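Local coordinates for protein yersinopine synthase (Yersinia pestis, PDB 6C4M) that catalyses the NADPH-dependent reductive condensation of pyruvate with an amino-acid-derived intermediate, the last step in making the metallophore yersinopine, at residues 161-166 against 225-230; 105-110 against 134-139. All coordinates share one frame; numbering follows the deposited sequence.

Contact 1 (161-166 against 225-230); sequences EVISLS and AEMSWL
I163 and L230 reach toward each other tip to tip, with I163 CG2 3.7 Å from L230 CD1. The other branch of I163 runs out to its CD1, which rests 3.7 Å from E226 CB. L165 adds a looser apolar touch on L230. At the start of the strand, E161 is stretched out, with CG anti to the backbone N (chi1 -177°). Its carboxylate therefore reaches the first turn of the helix. OE1 lies against E226 CB, and OE2 comes 3.9 Å from M227 CG. One water joins the two segments: it donates to E161 OE1 at 2.7 Å and accepts from E226 N at 2.9 Å. S224 and N217 hold its OE2. The E226 chain bends at chi2 (-63°), which turns its carboxylate away from E161. It goes instead to R107, H20 and S134. M227 and L165 also pack on L215 of strand 203-217, the antiparallel neighbour of strand 161-165. The strand and helix axes are 10.2 Å apart and cross at -34°. This is a helix packed on one face of the large mixed sheet through apolar side chains and a water-bridged acid at its start, consistent with a Rossmann-type dinucleotide-binding fold.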
ATOM      1  N   GLU A 161       9.252  45.480   0.583  1.00 29.27           N
ATOM      2  CA  GLU A 161       8.173  44.507   0.572  1.00 30.11           C
ATOM      3  C   GLU A 161       8.739  43.092   0.695  1.00 26.69           C
ATOM      4  O   GLU A 161       9.648  42.709  -0.050  1.00 26.94           O
ATOM      5  CB  GLU A 161       7.346  44.674  -0.709  1.00 30.25           C
ATOM      6  CG  GLU A 161       6.124  43.753  -0.796  1.00 32.91           C
ATOM      7  CD  GLU A 161       5.186  44.133  -1.947  1.00 36.79           C
ATOM      8  OE1 GLU A 161       5.481  45.154  -2.625  1.00 28.19           O
ATOM      9  OE2 GLU A 161       4.162  43.419  -2.168  1.00 30.98           O
ATOM     10  N   VAL A 162       8.238  42.336   1.670  1.00 24.67           N
ATOM     11  CA  VAL A 162       8.681  40.959   1.918  1.00 26.46           C
ATOM     12  C   VAL A 162       7.579  40.029   1.445  1.00 27.93           C
ATOM     13  O   VAL A 162       6.441  40.131   1.908  1.00 29.31           O
ATOM     14  CB  VAL A 162       9.001  40.712   3.400  1.00 25.77           C
ATOM     15  CG1 VAL A 162       9.387  39.277   3.621  1.00 27.22           C
ATOM     16  CG2 VAL A 162      10.129  41.637   3.848  1.00 26.86           C
ATOM     17  N   ILE A 163       7.910  39.139   0.511  1.00 24.74           N
ATOM     18  CA  ILE A 163       6.949  38.207  -0.056  1.00 27.68           C
ATOM     19  C   ILE A 163       7.447  36.782   0.163  1.00 28.81           C
ATOM     20  O   ILE A 163       8.531  36.409  -0.302  1.00 30.05           O
ATOM     21  CB  ILE A 163       6.702  38.490  -1.547  1.00 29.56           C
ATOM     22  CG1 ILE A 163       5.978  39.838  -1.726  1.00 32.89           C
ATOM     23  CG2 ILE A 163       5.849  37.400  -2.148  1.00 31.42           C
ATOM     24  CD1 ILE A 163       5.851  40.261  -3.151  1.00 32.95           C
ATOM     25  N   SER A 164       6.649  35.994   0.874  1.00 27.66           N
ATOM     26  CA  SER A 164       6.824  34.548   1.007  1.00 30.50           C
ATOM     27  C   SER A 164       5.956  33.785   0.009  1.00 32.95           C
ATOM     28  O   SER A 164       4.740  33.977  -0.032  1.00 29.92           O
ATOM     29  CB  SER A 164       6.449  34.082   2.410  1.00 28.59           C
ATOM     30  OG  SER A 164       7.490  34.271   3.339  1.00 34.84           O
ATOM     31  N   LEU A 165       6.590  32.915  -0.774  1.00 31.13           N
ATOM     32  CA  LEU A 165       5.909  31.912  -1.578  1.00 27.29           C
ATOM     33  C   LEU A 165       5.905  30.592  -0.822  1.00 30.97           C
ATOM     34  O   LEU A 165       6.924  30.204  -0.251  1.00 25.19           O
ATOM     35  CB  LEU A 165       6.598  31.734  -2.930  1.00 29.46           C
ATOM     36  CG  LEU A 165       6.637  33.006  -3.799  1.00 37.59           C
ATOM     37  CD1 LEU A 165       7.783  32.935  -4.762  1.00 34.55           C
ATOM     38  CD2 LEU A 165       5.337  33.160  -4.531  1.00 42.34           C
ATOM     39  N   SER A 166       4.756  29.902  -0.860  1.00 30.63           N
ATOM     40  CA  SER A 166       4.585  28.666  -0.100  1.00 33.15           C
ATOM     41  C   SER A 166       5.576  27.595  -0.525  1.00 33.05           C
ATOM     42  O   SER A 166       6.017  26.798   0.308  1.00 30.73           O
ATOM     43  CB  SER A 166       3.157  28.151  -0.249  1.00 32.38           C
ATOM     44  OG  SER A 166       2.758  28.050  -1.613  1.00 28.31           O
ATOM     45  N   ALA A 225       1.895  46.023  -6.743  1.00 34.67           N
ATOM     46  CA  ALA A 225       2.594  45.825  -8.014  1.00 42.06           C
ATOM     47  C   ALA A 225       3.491  44.579  -8.010  1.00 38.59           C
ATOM     48  O   ALA A 225       3.569  43.874  -9.022  1.00 34.58           O
ATOM     49  CB  ALA A 225       3.413  47.068  -8.362  1.00 40.68           C
ATOM     50  N   GLU A 226       4.205  44.301  -6.906  1.00 38.05           N
ATOM     51  CA  GLU A 226       5.069  43.119  -6.887  1.00 36.70           C
ATOM     52  C   GLU A 226       4.248  41.846  -6.957  1.00 34.10           C
ATOM     53  O   GLU A 226       4.597  40.914  -7.689  1.00 38.27           O
ATOM     54  CB  GLU A 226       5.942  43.075  -5.626  1.00 37.43           C
ATOM     55  CG  GLU A 226       7.270  43.812  -5.725  1.00 42.19           C
ATOM     56  CD  GLU A 226       8.189  43.215  -6.771  1.00 43.25           C
ATOM     57  OE1 GLU A 226       8.085  43.628  -7.944  1.00 41.38           O
ATOM     58  OE2 GLU A 226       9.008  42.335  -6.433  1.00 37.56           O
ATOM     59  N   MET A 227       3.177  41.774  -6.159  1.00 33.74           N
ATOM     60  CA  MET A 227       2.256  40.636  -6.228  1.00 43.10           C
ATOM     61  C   MET A 227       1.706  40.455  -7.634  1.00 40.14           C
ATOM     62  O   MET A 227       1.621  39.322  -8.131  1.00 37.75           O
ATOM     63  CB  MET A 227       1.099  40.836  -5.252  1.00 40.24           C
ATOM     64  CG  MET A 227       1.559  40.969  -3.815  1.00 43.53           C
ATOM     65  SD  MET A 227       1.286  39.481  -2.912  1.00 61.72           S
ATOM     66  CE  MET A 227       0.654  40.219  -1.398  1.00 50.33           C
ATOM     67  N   SER A 228       1.325  41.562  -8.285  1.00 38.88           N
ATOM     68  CA  SER A 228       0.809  41.478  -9.648  1.00 37.83           C
ATOM     69  C   SER A 228       1.888  40.967 -10.577  1.00 38.50           C
ATOM     70  O   SER A 228       1.623  40.175 -11.486  1.00 35.35           O
ATOM     71  CB  SER A 228       0.312  42.849 -10.122  1.00 41.27           C
ATOM     72  OG  SER A 228      -0.741  43.310  -9.299  1.00 46.70           O
ATOM     73  N   TRP A 229       3.119  41.418 -10.357  1.00 34.26           N
ATOM     74  CA  TRP A 229       4.224  40.989 -11.198  1.00 35.67           C
ATOM     75  C   TRP A 229       4.462  39.495 -11.034  1.00 37.48           C
ATOM     76  O   TRP A 229       4.555  38.762 -12.026  1.00 35.91           O
ATOM     77  CB  TRP A 229       5.491  41.779 -10.856  1.00 36.25           C
ATOM     78  CG  TRP A 229       6.701  41.221 -11.520  1.00 31.50           C
ATOM     79  CD1 TRP A 229       7.062  41.362 -12.819  1.00 39.13           C
ATOM     80  CD2 TRP A 229       7.715  40.435 -10.906  1.00 35.95           C
ATOM     81  NE1 TRP A 229       8.234  40.692 -13.064  1.00 39.56           N
ATOM     82  CE2 TRP A 229       8.660  40.117 -11.899  1.00 35.52           C
ATOM     83  CE3 TRP A 229       7.911  39.959  -9.615  1.00 36.35           C
ATOM     84  CZ2 TRP A 229       9.784  39.347 -11.640  1.00 36.81           C
ATOM     85  CZ3 TRP A 229       9.021  39.200  -9.357  1.00 33.23           C
ATOM     86  CH2 TRP A 229       9.949  38.900 -10.365  1.00 34.43           C
ATOM     87  N   LEU A 230       4.542  39.024  -9.780  1.00 37.28           N
ATOM     88  CA  LEU A 230       4.696  37.595  -9.521  1.00 40.28           C
ATOM     89  C   LEU A 230       3.585  36.792 -10.169  1.00 40.91           C
ATOM     90  O   LEU A 230       3.840  35.752 -10.784  1.00 39.83           O
ATOM     91  CB  LEU A 230       4.719  37.310  -8.016  1.00 40.11           C
ATOM     92  CG  LEU A 230       6.077  37.421  -7.348  1.00 40.13           C
ATOM     93  CD1 LEU A 230       5.925  37.312  -5.846  1.00 40.48           C
ATOM     94  CD2 LEU A 230       7.027  36.331  -7.830  1.00 33.68           C
TER
HETATM   95  O   HOH W   1       4.658  46.351  -4.886  1.00 37.33           O

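Contact 2 (105-110 against 134-139); sequences WQRLIL and SVILLS. With NAP (NADP nicotinamide-adenine-dinucleotide phosphate), chain B.
R107 and S134 meet side by side on two parallel strands, with R107 CG 3.3 Å from S134 OG. R107 is extended through chi1 (175°) and chi2, which carries CD past I136 CD1 at 3.7 Å. The bend at chi3 then turns the guanidinium, which lies oblique to both neighbours. Its charge is met by E226, with further bonds to H20 O and T25 and a cation-pi contact with W229. S134 OG sits between its backbone N and carbonyl carbon (chi1 63°), a rotamer that sets it against R107 CB and CG. Its polar partner is E226 OE2. Farther along this face, I109 and I136 point the same way, and I109 CG1 touches I136 CD1 at 4.1 Å. I109 CG2 meets L138 CB just past the strand. L110 and L137 lie alongside each other on the other face, where L110 CD1 is 3.6 Å from L137 CD2. Both pack on Y117 of helix 117-121. L108 and V135 share that face more loosely.

Five backbone hydrogen bonds join the segments. In one of them L110 N lies 2.8 Å from I136 O, on the line of the C=O bond (180°). L110 O accepts from L138 N and from a water at 2.8 Å. That water accepts from S139 N, and it has only a weak contact with NADP O3D. S139 CB is 3.3 Å from the same ribose oxygen. The chemistry changes along the pair: a buried charge cluster at the start gives way to apolar side chains, and the C-terminal end meets the cofactor. The R107–E226 pairing probably offsets the cost of burying both charges.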
ATOM      1  N   TRP A 105      20.295  47.227  -7.530  1.00 33.43           N
ATOM      2  CA  TRP A 105      19.304  46.167  -7.473  1.00 29.15           C
ATOM      3  C   TRP A 105      18.078  46.620  -6.686  1.00 29.12           C
ATOM      4  O   TRP A 105      18.191  47.094  -5.553  1.00 27.05           O
ATOM      5  CB  TRP A 105      19.897  44.904  -6.821  1.00 30.43           C
ATOM      6  CG  TRP A 105      21.169  44.471  -7.467  1.00 32.84           C
ATOM      7  CD1 TRP A 105      22.437  44.586  -6.951  1.00 32.51           C
ATOM      8  CD2 TRP A 105      21.316  43.900  -8.772  1.00 32.18           C
ATOM      9  NE1 TRP A 105      23.356  44.098  -7.854  1.00 31.63           N
ATOM     10  CE2 TRP A 105      22.700  43.676  -8.978  1.00 32.06           C
ATOM     11  CE3 TRP A 105      20.413  43.528  -9.774  1.00 31.81           C
ATOM     12  CZ2 TRP A 105      23.198  43.115 -10.148  1.00 35.09           C
ATOM     13  CZ3 TRP A 105      20.913  42.960 -10.933  1.00 35.58           C
ATOM     14  CH2 TRP A 105      22.293  42.767 -11.110  1.00 32.48           C
ATOM     15  N   GLN A 106      16.898  46.405  -7.264  1.00 27.95           N
ATOM     16  CA  GLN A 106      15.652  46.747  -6.585  1.00 31.77           C
ATOM     17  C   GLN A 106      14.874  45.540  -6.078  1.00 28.98           C
ATOM     18  O   GLN A 106      13.958  45.713  -5.269  1.00 29.23           O
ATOM     19  CB  GLN A 106      14.777  47.585  -7.507  1.00 30.81           C
ATOM     20  CG  GLN A 106      15.529  48.867  -7.899  1.00 33.65           C
ATOM     21  CD  GLN A 106      14.650  49.903  -8.538  1.00 36.67           C
ATOM     22  OE1 GLN A 106      13.445  49.912  -8.341  1.00 39.53           O
ATOM     23  NE2 GLN A 106      15.269  50.823  -9.269  1.00 39.69           N
ATOM     24  N   ARG A 107      15.240  44.335  -6.495  1.00 28.66           N
ATOM     25  CA  ARG A 107      14.566  43.125  -6.045  1.00 27.85           C
ATOM     26  C   ARG A 107      15.637  42.079  -5.786  1.00 28.15           C
ATOM     27  O   ARG A 107      16.511  41.842  -6.634  1.00 28.06           O
ATOM     28  CB  ARG A 107      13.541  42.664  -7.092  1.00 26.95           C
ATOM     29  CG  ARG A 107      12.865  41.375  -6.787  1.00 27.45           C
ATOM     30  CD  ARG A 107      12.069  40.892  -7.979  1.00 30.33           C
ATOM     31  NE  ARG A 107      10.955  41.762  -8.331  1.00 33.81           N
ATOM     32  CZ  ARG A 107      10.767  42.298  -9.537  1.00 36.40           C
ATOM     33  NH1 ARG A 107      11.634  42.085 -10.520  1.00 32.33           N
ATOM     34  NH2 ARG A 107       9.690  43.034  -9.774  1.00 40.47           N
ATOM     35  N   LEU A 108      15.609  41.518  -4.577  1.00 28.65           N
ATOM     36  CA  LEU A 108      16.362  40.322  -4.249  1.00 30.43           C
ATOM     37  C   LEU A 108      15.405  39.139  -4.152  1.00 30.62           C
ATOM     38  O   LEU A 108      14.325  39.240  -3.551  1.00 30.38           O
ATOM     39  CB  LEU A 108      17.111  40.455  -2.927  1.00 34.19           C
ATOM     40  CG  LEU A 108      18.044  41.642  -2.762  1.00 38.53           C
ATOM     41  CD1 LEU A 108      18.745  41.506  -1.418  1.00 38.14           C
ATOM     42  CD2 LEU A 108      19.032  41.715  -3.919  1.00 42.52           C
ATOM     43  N   ILE A 109      15.793  38.025  -4.758  1.00 24.41           N
ATOM     44  CA  ILE A 109      15.029  36.783  -4.641  1.00 22.96           C
ATOM     45  C   ILE A 109      15.922  35.762  -3.945  1.00 27.23           C
ATOM     46  O   ILE A 109      17.024  35.454  -4.425  1.00 28.37           O
ATOM     47  CB  ILE A 109      14.528  36.269  -6.001  1.00 25.96           C
ATOM     48  CG1 ILE A 109      13.707  37.372  -6.716  1.00 29.02           C
ATOM     49  CG2 ILE A 109      13.698  34.987  -5.777  1.00 30.37           C
ATOM     50  CD1 ILE A 109      13.187  37.032  -8.096  1.00 35.36           C
ATOM     51  N   LEU A 110      15.468  35.255  -2.792  1.00 30.83           N
ATOM     52  CA  LEU A 110      16.223  34.235  -2.055  1.00 30.34           C
ATOM     53  C   LEU A 110      15.834  32.887  -2.616  1.00 27.46           C
ATOM     54  O   LEU A 110      14.734  32.397  -2.378  1.00 29.14           O
ATOM     55  CB  LEU A 110      15.970  34.311  -0.554  1.00 27.24           C
ATOM     56  CG  LEU A 110      16.807  35.399   0.116  1.00 36.77           C
ATOM     57  CD1 LEU A 110      16.392  35.626   1.553  1.00 42.72           C
ATOM     58  CD2 LEU A 110      18.241  34.989   0.109  1.00 41.47           C
ATOM     59  N   SER A 134      12.076  45.147  -2.862  1.00 30.16           N
ATOM     60  CA  SER A 134      11.397  43.914  -2.495  1.00 27.91           C
ATOM     61  C   SER A 134      12.388  42.779  -2.260  1.00 28.18           C
ATOM     62  O   SER A 134      13.446  42.679  -2.895  1.00 27.17           O
ATOM     63  CB  SER A 134      10.396  43.520  -3.571  1.00 31.13           C
ATOM     64  OG  SER A 134      11.084  43.269  -4.777  1.00 41.42           O
ATOM     65  N   VAL A 135      12.005  41.906  -1.337  1.00 26.12           N
ATOM     66  CA  VAL A 135      12.724  40.683  -1.056  1.00 26.53           C
ATOM     67  C   VAL A 135      11.727  39.538  -1.135  1.00 27.26           C
ATOM     68  O   VAL A 135      10.745  39.519  -0.385  1.00 28.49           O
ATOM     69  CB  VAL A 135      13.380  40.729   0.328  1.00 27.41           C
ATOM     70  CG1 VAL A 135      13.947  39.381   0.667  1.00 25.25           C
ATOM     71  CG2 VAL A 135      14.468  41.814   0.350  1.00 24.73           C
ATOM     72  N   ILE A 136      11.967  38.602  -2.045  1.00 23.14           N
ATOM     73  CA  ILE A 136      11.052  37.495  -2.297  1.00 24.10           C
ATOM     74  C   ILE A 136      11.683  36.212  -1.779  1.00 28.78           C
ATOM     75  O   ILE A 136      12.842  35.919  -2.083  1.00 27.88           O
ATOM     76  CB  ILE A 136      10.713  37.384  -3.793  1.00 25.18           C
ATOM     77  CG1 ILE A 136      10.096  38.713  -4.294  1.00 31.61           C
ATOM     78  CG2 ILE A 136       9.742  36.241  -4.049  1.00 29.66           C
ATOM     79  CD1 ILE A 136       9.939  38.798  -5.788  1.00 35.97           C
ATOM     80  N   LEU A 137      10.893  35.426  -1.036  1.00 29.11           N
ATOM     81  CA  LEU A 137      11.324  34.152  -0.458  1.00 29.43           C
ATOM     82  C   LEU A 137      10.754  33.048  -1.365  1.00 30.46           C
ATOM     83  O   LEU A 137       9.552  32.748  -1.350  1.00 27.01           O
ATOM     84  CB  LEU A 137      10.870  34.076   0.998  1.00 27.69           C
ATOM     85  CG  LEU A 137      11.293  35.284   1.867  1.00 29.94           C
ATOM     86  CD1 LEU A 137      10.940  35.048   3.308  1.00 31.79           C
ATOM     87  CD2 LEU A 137      12.759  35.664   1.746  1.00 29.35           C
ATOM     88  N   LEU A 138      11.630  32.491  -2.209  1.00 28.14           N
ATOM     89  CA  LEU A 138      11.174  31.652  -3.305  1.00 27.08           C
ATOM     90  C   LEU A 138      10.510  30.378  -2.795  1.00 32.40           C
ATOM     91  O   LEU A 138       9.518  29.921  -3.377  1.00 32.43           O
ATOM     92  CB  LEU A 138      12.345  31.325  -4.235  1.00 26.51           C
ATOM     93  CG  LEU A 138      11.986  30.498  -5.494  1.00 31.90           C
ATOM     94  CD1 LEU A 138      11.111  31.281  -6.450  1.00 34.35           C
ATOM     95  CD2 LEU A 138      13.244  30.063  -6.228  1.00 31.67           C
ATOM     96  N   SER A 139      11.040  29.777  -1.717  1.00 28.90           N
ATOM     97  CA  SER A 139      10.453  28.563  -1.132  1.00 29.49           C
ATOM     98  C   SER A 139      10.553  28.682   0.384  1.00 29.88           C
ATOM     99  O   SER A 139      11.470  28.149   1.015  1.00 31.76           O
ATOM    100  CB  SER A 139      11.123  27.294  -1.627  1.00 36.96           C
ATOM    101  OG  SER A 139      10.342  26.175  -1.220  1.00 38.34           O
TER
HETATM  102  PA  NAP B 501      19.281  23.982  -4.003  1.00 40.99           P
HETATM  103  O1A NAP B 501      18.179  24.158  -3.034  1.00 47.08           O
HETATM  104  O2A NAP B 501      19.879  22.551  -3.953  1.00 49.63           O
HETATM  105  O5B NAP B 501      20.431  25.103  -3.655  1.00 36.38           O
HETATM  106  C5B NAP B 501      20.098  26.449  -4.061  1.00 36.76           C
HETATM  107  C4B NAP B 501      21.299  27.349  -3.713  1.00 39.24           C
HETATM  108  O4B NAP B 501      21.515  27.223  -2.177  1.00 37.63           O
HETATM  109  C3B NAP B 501      22.381  26.948  -4.278  1.00 37.80           C
HETATM  110  O3B NAP B 501      23.224  28.084  -4.652  1.00 34.87           O
HETATM  111  C2B NAP B 501      23.181  26.082  -3.132  1.00 35.36           C
HETATM  112  O2B NAP B 501      24.627  26.112  -3.394  1.00 38.28           O
HETATM  113  C1B NAP B 501      22.934  26.667  -2.015  1.00 37.53           C
HETATM  114  N9A NAP B 501      22.795  25.617  -1.005  1.00 36.71           N
HETATM  115  C8A NAP B 501      22.142  24.446  -0.928  1.00 35.35           C
HETATM  116  N7A NAP B 501      22.455  23.947   0.277  1.00 35.54           N
HETATM  117  C5A NAP B 501      23.294  24.826   0.910  1.00 37.87           C
HETATM  118  C6A NAP B 501      23.849  24.723   2.160  1.00 39.24           C
HETATM  119  N6A NAP B 501      23.812  23.730   3.236  1.00 39.44           N
HETATM  120  N1A NAP B 501      24.653  25.705   2.606  1.00 40.16           N
HETATM  121  C2A NAP B 501      24.904  26.806   1.820  1.00 39.74           C
HETATM  122  N3A NAP B 501      24.348  26.902   0.578  1.00 39.37           N
HETATM  123  C4A NAP B 501      23.525  25.889   0.126  1.00 37.37           C
HETATM  124  O3  NAP B 501      18.667  24.253  -5.518  1.00 47.03           O
HETATM  125  PN  NAP B 501      17.143  24.468  -6.014  1.00 41.30           P
HETATM  126  O1N NAP B 501      17.253  25.428  -7.116  1.00 42.54           O
HETATM  127  O2N NAP B 501      16.658  23.070  -6.468  1.00 39.81           O
HETATM  128  O5D NAP B 501      16.070  24.988  -4.846  1.00 43.31           O
HETATM  129  C5D NAP B 501      15.744  26.396  -4.705  1.00 43.10           C
HETATM  130  C4D NAP B 501      14.716  26.492  -3.560  1.00 41.94           C
HETATM  131  O4D NAP B 501      13.388  25.701  -3.962  1.00 37.80           O
HETATM  132  C3D NAP B 501      15.109  25.943  -2.429  1.00 44.95           C
HETATM  133  O3D NAP B 501      14.376  26.684  -1.337  1.00 47.24           O
HETATM  134  C2D NAP B 501      14.565  24.510  -2.413  1.00 47.80           C
HETATM  135  O2D NAP B 501      14.298  24.166  -1.136  1.00 45.56           O
HETATM  136  C1D NAP B 501      13.228  24.686  -3.158  1.00 44.57           C
HETATM  137  N1N NAP B 501      12.799  23.515  -3.961  1.00 44.62           N
HETATM  138  C2N NAP B 501      13.193  23.338  -5.241  1.00 41.43           C
HETATM  139  C3N NAP B 501      12.718  22.216  -5.957  1.00 45.94           C
HETATM  140  C7N NAP B 501      13.148  21.970  -7.419  1.00 43.32           C
HETATM  141  O7N NAP B 501      12.470  21.382  -8.164  1.00 49.85           O
HETATM  142  N7N NAP B 501      14.422  22.499  -7.828  1.00 38.15           N
HETATM  143  C4N NAP B 501      11.880  21.315  -5.363  1.00 48.05           C
HETATM  144  C5N NAP B 501      11.497  21.495  -4.089  1.00 50.45           C
HETATM  145  C6N NAP B 501      11.951  22.610  -3.376  1.00 48.80           C
HETATM  146  P2B NAP B 501      25.316  24.988  -4.465  1.00 42.89           P
HETATM  147  O1X NAP B 501      25.512  23.702  -3.690  1.00 43.55           O
HETATM  148  O2X NAP B 501      24.399  24.743  -5.616  1.00 37.57           O
HETATM  149  O3X NAP B 501      26.667  25.504  -4.902  1.00 40.43           O
HETATM  150  O   HOH W   2      13.931  29.972  -1.206  1.00 33.15           O

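Overall arrangement
The centres of contacts 1 and 2 lie about 9 Å apart, on the same side of the chain's centre. Contact 2 closes first along the chain, as part of the beta-alpha-beta unit of strand 107-110, helix 117-121 and strand 134-137. Contact 1 follows, bringing helix 225-235 back to strand 161-165. Strands 107-110, 134-137 and 161-165 are successive parallel neighbours in one mixed sheet. A probable hydrogen bond from L137 N to I163 O ties the two contacts. Side chains of the helix reach strands 161-165 and 134-137, and the E226 salt bridge takes it to R107 of strand 107-110. The C-terminal end of contact 2 helps line the NADP pocket.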